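Local coordinates for annexin B22 (Schistosoma mansoni, PDB 4MDU), which binds acidic phospholipid membranes when calcium is present, aggregates liposomes, and takes part in host-parasite interaction and reproduction of the worm, at residues B[43-48]-B[57-62]; B[296-301]-B[313-318]. All coordinates share one frame; numbering follows the deposited sequence.

Contact 1 (B[43-48]-B[57-62])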
loop_
_atom_site.group_PDB
_atom_site.type_symbol
_atom_site.label_atom_id
_atom_site.label_comp_id
_atom_site.label_asym_id
_atom_site.label_seq_id
_atom_site.Cartn_x
_atom_site.Cartn_y
_atom_site.Cartn_z
ATOM N N GLU B 43 -8.896 -30.918 -31.364
ATOM C CA GLU B 43 -8.422 -31.166 -32.723
ATOM C C GLU B 43 -7.861 -29.891 -33.313
ATOM O O GLU B 43 -6.742 -29.874 -33.818
ATOM C CB GLU B 43 -9.545 -31.684 -33.626
ATOM C CG GLU B 43 -9.797 -33.183 -33.542
ATOM C CD GLU B 43 -10.666 -33.697 -34.685
ATOM O OE1 GLU B 43 -11.042 -32.890 -35.563
ATOM O OE2 GLU B 43 -10.969 -34.911 -34.709
ATOM N N ARG B 44 -8.649 -28.822 -33.242
ATOM C CA ARG B 44 -8.247 -27.540 -33.813
ATOM C C ARG B 44 -6.952 -27.009 -33.207
ATOM O O ARG B 44 -6.072 -26.529 -33.931
ATOM C CB ARG B 44 -9.369 -26.504 -33.698
ATOM C CG ARG B 44 -10.568 -26.823 -34.570
ATOM C CD ARG B 44 -11.553 -25.666 -34.625
ATOM N NE ARG B 44 -12.885 -26.096 -35.047
ATOM C CZ ARG B 44 -13.891 -26.341 -34.211
ATOM N NH1 ARG B 44 -13.719 -26.192 -32.901
ATOM N NH2 ARG B 44 -15.069 -26.730 -34.684
ATOM N N LEU B 45 -6.829 -27.096 -31.886
ATOM C CA LEU B 45 -5.585 -26.696 -31.245
ATOM C C LEU B 45 -4.457 -27.548 -31.797
ATOM O O LEU B 45 -3.398 -27.040 -32.172
ATOM C CB LEU B 45 -5.675 -26.826 -29.725
ATOM C CG LEU B 45 -6.605 -25.796 -29.069
ATOM C CD1 LEU B 45 -6.883 -26.122 -27.600
ATOM C CD2 LEU B 45 -6.039 -24.381 -29.240
ATOM N N HIS B 46 -4.699 -28.850 -31.873
ATOM C CA HIS B 46 -3.678 -29.766 -32.356
ATOM C C HIS B 46 -3.167 -29.373 -33.747
ATOM O O HIS B 46 -1.957 -29.279 -33.973
ATOM C CB HIS B 46 -4.216 -31.191 -32.365
ATOM C CG HIS B 46 -3.154 -32.228 -32.521
ATOM N ND1 HIS B 46 -2.884 -32.840 -33.725
ATOM C CD2 HIS B 46 -2.287 -32.755 -31.626
ATOM C CE1 HIS B 46 -1.900 -33.705 -33.563
ATOM N NE2 HIS B 46 -1.519 -33.673 -32.298
ATOM N N ARG B 47 -4.087 -29.146 -34.677
ATOM C CA ARG B 47 -3.721 -28.681 -36.009
ATOM C C ARG B 47 -2.841 -27.441 -35.907
ATOM O O ARG B 47 -1.797 -27.363 -36.548
ATOM C CB ARG B 47 -4.974 -28.378 -36.837
ATOM C CG ARG B 47 -5.606 -29.600 -37.504
ATOM C CD ARG B 47 -7.069 -29.358 -37.874
ATOM N NE ARG B 47 -7.259 -28.090 -38.573
ATOM C CZ ARG B 47 -8.386 -27.386 -38.544
ATOM N NH1 ARG B 47 -9.428 -27.826 -37.844
ATOM N NH2 ARG B 47 -8.472 -26.240 -39.209
ATOM N N SER B 48 -3.251 -26.490 -35.074
ATOM C CA SER B 48 -2.565 -25.209 -34.972
ATOM C C SER B 48 -1.074 -25.334 -34.742
ATOM O O SER B 48 -0.306 -24.453 -35.133
ATOM C CB SER B 48 -3.185 -24.353 -33.877
ATOM O OG SER B 48 -4.508 -23.997 -34.235
ATOM N N LEU B 57 -3.166 -17.017 -33.693
ATOM C CA LEU B 57 -4.549 -16.545 -33.726
ATOM C C LEU B 57 -5.552 -17.674 -33.516
ATOM O O LEU B 57 -6.567 -17.495 -32.840
ATOM C CB LEU B 57 -4.852 -15.791 -35.023
ATOM C CG LEU B 57 -4.120 -14.454 -35.162
ATOM C CD1 LEU B 57 -4.473 -13.752 -36.475
ATOM C CD2 LEU B 57 -4.422 -13.550 -33.977
ATOM N N ALA B 58 -5.265 -18.836 -34.093
ATOM C CA ALA B 58 -6.123 -20.007 -33.918
ATOM C C ALA B 58 -6.177 -20.443 -32.457
ATOM O O ALA B 58 -7.245 -20.733 -31.915
ATOM C CB ALA B 58 -5.636 -21.156 -34.790
ATOM N N ILE B 59 -5.009 -20.492 -31.830
ATOM C CA ILE B 59 -4.908 -20.890 -30.447
ATOM C C ILE B 59 -5.669 -19.901 -29.565
ATOM O O ILE B 59 -6.477 -20.300 -28.722
ATOM C CB ILE B 59 -3.432 -20.968 -29.994
ATOM C CG1 ILE B 59 -2.674 -22.004 -30.824
ATOM C CG2 ILE B 59 -3.332 -21.304 -28.506
ATOM C CD1 ILE B 59 -1.309 -22.382 -30.243
ATOM N N ILE B 60 -5.408 -18.612 -29.764
ATOM C CA ILE B 60 -5.983 -17.581 -28.909
ATOM C C ILE B 60 -7.493 -17.543 -29.048
ATOM O O ILE B 60 -8.211 -17.406 -28.060
ATOM C CB ILE B 60 -5.425 -16.180 -29.232
ATOM C CG1 ILE B 60 -4.020 -16.021 -28.664
ATOM C CG2 ILE B 60 -6.326 -15.108 -28.640
ATOM C CD1 ILE B 60 -3.133 -15.098 -29.467
ATOM N N ASN B 61 -7.968 -17.674 -30.282
ATOM C CA ASN B 61 -9.397 -17.537 -30.560
ATOM C C ASN B 61 -10.225 -18.699 -30.033
ATOM O O ASN B 61 -11.455 -18.671 -30.097
ATOM C CB ASN B 61 -9.657 -17.317 -32.059
ATOM C CG ASN B 61 -9.235 -15.937 -32.525
ATOM O OD1 ASN B 61 -9.092 -15.016 -31.718
ATOM N ND2 ASN B 61 -9.033 -15.782 -33.831
ATOM N N ILE B 62 -9.546 -19.719 -29.516
ATOM C CA ILE B 62 -10.230 -20.815 -28.846
ATOM C C ILE B 62 -10.118 -20.612 -27.332
ATOM O O ILE B 62 -11.107 -20.305 -26.658
ATOM C CB ILE B 62 -9.622 -22.178 -29.238
ATOM C CG1 ILE B 62 -9.893 -22.498 -30.705
ATOM C CG2 ILE B 62 -10.179 -23.296 -28.376
ATOM C CD1 ILE B 62 -9.328 -23.851 -31.111
#

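Contact 2 (B[296-301]-B[313-318])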
loop_
_atom_site.group_PDB
_atom_site.type_symbol
_atom_site.label_atom_id
_atom_site.label_comp_id
_atom_site.label_asym_id
_atom_site.label_seq_id
_atom_site.Cartn_x
_atom_site.Cartn_y
_atom_site.Cartn_z
ATOM N N GLU B 296 -10.777 -0.033 -11.201
ATOM C CA GLU B 296 -9.624 0.635 -10.594
ATOM C C GLU B 296 -8.464 -0.329 -10.394
ATOM O O GLU B 296 -7.309 0.027 -10.596
ATOM C CB GLU B 296 -9.999 1.280 -9.258
ATOM C CG GLU B 296 -11.100 2.297 -9.386
ATOM C CD GLU B 296 -11.649 2.712 -8.044
ATOM O OE1 GLU B 296 -10.952 2.487 -7.028
ATOM O OE2 GLU B 296 -12.778 3.253 -8.009
ATOM N N TRP B 297 -8.771 -1.554 -9.989
ATOM C CA TRP B 297 -7.727 -2.559 -9.868
ATOM C C TRP B 297 -7.022 -2.768 -11.206
ATOM O O TRP B 297 -5.799 -2.829 -11.276
ATOM C CB TRP B 297 -8.309 -3.891 -9.400
ATOM C CG TRP B 297 -8.657 -3.954 -7.950
ATOM C CD1 TRP B 297 -8.500 -2.970 -7.014
ATOM C CD2 TRP B 297 -9.215 -5.083 -7.256
ATOM N NE1 TRP B 297 -8.948 -3.411 -5.784
ATOM C CE2 TRP B 297 -9.377 -4.707 -5.902
ATOM C CE3 TRP B 297 -9.597 -6.374 -7.655
ATOM C CZ2 TRP B 297 -9.895 -5.574 -4.938
ATOM C CZ3 TRP B 297 -10.102 -7.247 -6.693
ATOM C CH2 TRP B 297 -10.250 -6.836 -5.348
ATOM N N LEU B 298 -7.812 -2.916 -12.261
ATOM C CA LEU B 298 -7.256 -3.082 -13.591
ATOM C C LEU B 298 -6.385 -1.871 -13.973
ATOM O O LEU B 298 -5.258 -2.032 -14.435
ATOM C CB LEU B 298 -8.389 -3.320 -14.590
ATOM C CG LEU B 298 -8.981 -4.731 -14.533
ATOM C CD1 LEU B 298 -10.334 -4.805 -15.219
ATOM C CD2 LEU B 298 -8.000 -5.713 -15.169
ATOM N N HIS B 299 -6.902 -0.666 -13.737
ATOM C CA HIS B 299 -6.154 0.570 -13.991
ATOM C C HIS B 299 -4.803 0.559 -13.274
ATOM O O HIS B 299 -3.768 0.859 -13.865
ATOM C CB HIS B 299 -6.975 1.791 -13.543
ATOM C CG HIS B 299 -6.347 3.102 -13.890
ATOM N ND1 HIS B 299 -6.406 3.641 -15.160
ATOM C CD2 HIS B 299 -5.640 3.979 -13.142
ATOM C CE1 HIS B 299 -5.767 4.795 -15.175
ATOM N NE2 HIS B 299 -5.289 5.023 -13.963
ATOM N N ASP B 300 -4.806 0.198 -11.995
ATOM C CA ASP B 300 -3.564 0.238 -11.246
ATOM C C ASP B 300 -2.624 -0.881 -11.672
ATOM O O ASP B 300 -1.419 -0.803 -11.455
ATOM C CB ASP B 300 -3.842 0.227 -9.744
ATOM C CG ASP B 300 -4.621 1.447 -9.312
ATOM O OD1 ASP B 300 -4.737 2.377 -10.142
ATOM O OD2 ASP B 300 -5.124 1.487 -8.168
ATOM N N SER B 301 -3.171 -1.901 -12.322
ATOM C CA SER B 301 -2.355 -3.038 -12.726
ATOM C C SER B 301 -1.610 -2.723 -14.018
ATOM O O SER B 301 -0.692 -3.442 -14.400
ATOM C CB SER B 301 -3.230 -4.269 -12.945
ATOM O OG SER B 301 -3.820 -4.232 -14.237
ATOM N N MET B 313 -3.471 -9.757 -16.304
ATOM C CA MET B 313 -3.967 -10.976 -16.937
ATOM C C MET B 313 -4.787 -11.843 -15.947
ATOM O O MET B 313 -5.778 -12.454 -16.345
ATOM C CB MET B 313 -2.830 -11.764 -17.642
ATOM C CG MET B 313 -1.842 -12.491 -16.736
ATOM S SD MET B 313 -0.599 -13.474 -17.636
ATOM C CE MET B 313 0.769 -12.335 -17.610
ATOM N N ARG B 314 -4.400 -11.875 -14.669
ATOM C CA ARG B 314 -5.191 -12.625 -13.680
ATOM C C ARG B 314 -6.616 -12.079 -13.614
ATOM O O ARG B 314 -7.591 -12.824 -13.724
ATOM C CB ARG B 314 -4.549 -12.587 -12.297
ATOM C CG ARG B 314 -5.414 -13.284 -11.211
ATOM C CD ARG B 314 -4.667 -13.454 -9.880
ATOM N NE ARG B 314 -4.165 -12.188 -9.361
ATOM C CZ ARG B 314 -2.882 -11.837 -9.342
ATOM N NH1 ARG B 314 -1.944 -12.674 -9.779
ATOM N NH2 ARG B 314 -2.530 -10.649 -8.873
ATOM N N LEU B 315 -6.733 -10.762 -13.493
ATOM C CA LEU B 315 -8.039 -10.126 -13.399
ATOM C C LEU B 315 -8.897 -10.370 -14.633
ATOM O O LEU B 315 -10.062 -10.767 -14.517
ATOM C CB LEU B 315 -7.892 -8.638 -13.107
ATOM C CG LEU B 315 -7.415 -8.401 -11.671
ATOM C CD1 LEU B 315 -7.020 -6.968 -11.483
ATOM C CD2 LEU B 315 -8.484 -8.847 -10.612
ATOM N N LEU B 316 -8.314 -10.157 -15.808
ATOM C CA LEU B 316 -9.014 -10.389 -17.073
ATOM C C LEU B 316 -9.493 -11.840 -17.222
ATOM O O LEU B 316 -10.658 -12.099 -17.536
ATOM C CB LEU B 316 -8.095 -10.011 -18.236
ATOM C CG LEU B 316 -8.326 -8.619 -18.842
ATOM C CD1 LEU B 316 -9.099 -7.703 -17.885
ATOM C CD2 LEU B 316 -7.019 -7.990 -19.304
ATOM N N ILE B 317 -8.580 -12.781 -17.023
ATOM C CA ILE B 317 -8.908 -14.199 -17.100
ATOM C C ILE B 317 -10.076 -14.540 -16.172
ATOM O O ILE B 317 -11.073 -15.135 -16.596
ATOM C CB ILE B 317 -7.671 -15.062 -16.736
ATOM C CG1 ILE B 317 -6.583 -14.857 -17.810
ATOM C CG2 ILE B 317 -8.042 -16.543 -16.567
ATOM C CD1 ILE B 317 -5.241 -15.426 -17.445
ATOM N N THR B 318 -9.971 -14.122 -14.918
ATOM C CA THR B 318 -10.971 -14.497 -13.922
ATOM C C THR B 318 -12.303 -13.762 -14.119
ATOM O O THR B 318 -13.372 -14.386 -14.078
ATOM C CB THR B 318 -10.455 -14.328 -12.460
ATOM O OG1 THR B 318 -9.906 -13.013 -12.287
ATOM C CG2 THR B 318 -9.371 -15.345 -12.166
#

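Contact 1 (B[43-48]-B[57-62])
The flat peptide carbonyl of Arg44 lies where Arg44 and Ser48 face Ile62 and Ala58. Two donors approach its oxygen from opposite faces of the carbonyl plane: Ser48 N and Ser48 OG. The hydroxyl bond, Ser48 OG to Arg44 O, is 3.0 Å long and tilted 33° from that plane. Ser48 holds OG beside its own backbone N (chi1 -66°), and this lets the hydroxyl turn back to the carbonyl one turn earlier. It also brings OG against the methyl of Ala58, a short 3.1 Å from OG to CB. Ser48 CB rests on Ile59 CG1 at 3.9 Å.

One turn away, the rest is apolar. Leu45 and Ile62 run obliquely to each other. Ile62 CD1 slips between Arg44 CB (3.7 Å) and Leu45 CD2 (3.8 Å). The same Leu45 CD2 reaches Ile59 CA at 3.9 Å. The guanidinium of Arg44 takes no part here; it pairs with Asp41.

Segments 43-48 and 57-62 run nearly antiparallel (156°), their axes 9.2 Å apart at closest approach. They belong to the first two helices of annexin repeat 1, and the turn joining them carries calcium ligands, among them Met49 and Thr54. Helix 68-82 packs on Leu45 and Ile62 through Ile74. Helix 96-106 meets Ile59 and Ile60, and helix 349-358 touches Leu57, Ile60 and Asn61.

Contact 2 (B[296-301]-B[313-318])
Leu315 points at helix 296-301 and meets it along most of its length. Its CB lies 3.6 Å from CD2 of Leu298. The two leucines slide past each other in opposite directions. With CG of Leu315 beside the backbone N (chi1 -71°), the fork opens toward Trp297. CD1 sits 3.9 Å from Trp297 CB and also approaches Leu298 CD2. CD2 comes to the edge of the indole, near the ring plane, 4.0 Å from CE3. The side chains of Trp297 and Leu315 cross at about a right angle.

The helices are the first two of annexin repeat 4. Segments 296-301 and 313-318 run roughly antiparallel, at 145°, and the loop between them holds calcium ligands such as Met302 and Gly304. Leu298 also reaches the residue after Leu315: its CD2 touches Leu316 CD1 at 3.5 Å, the two side chains crossing at a slant.

No hydrogen bond links the segments, and the hydroxyl of Ser301 turns back on its own helix. Leu298 O accepts from both Ser301 OG (2.6 Å) and Ser301 N. Helix 128-136 covers Trp297 and Leu315 through Glu133, which also forms a salt bridge with Arg314.

In the fold
Contact 1 comes first along the chain, in repeat 1, and is complete before contact 2 opens in repeat 4. Each joins the first two helices of its repeat, next to the loop that carries calcium ligands. Their centres are about 25 Å apart, and the nearest atoms about 11 Å, so they do not touch. Contact 1 is peripheral, about 26 Å from the centre of the chain; contact 2 is buried, about 9 Å from it. Helices 96-106 and 349-358 bridge them, since both touch segments of each contact. The first and last repeats are thus packed side by side, as in other annexins, although they stand far apart in sequence.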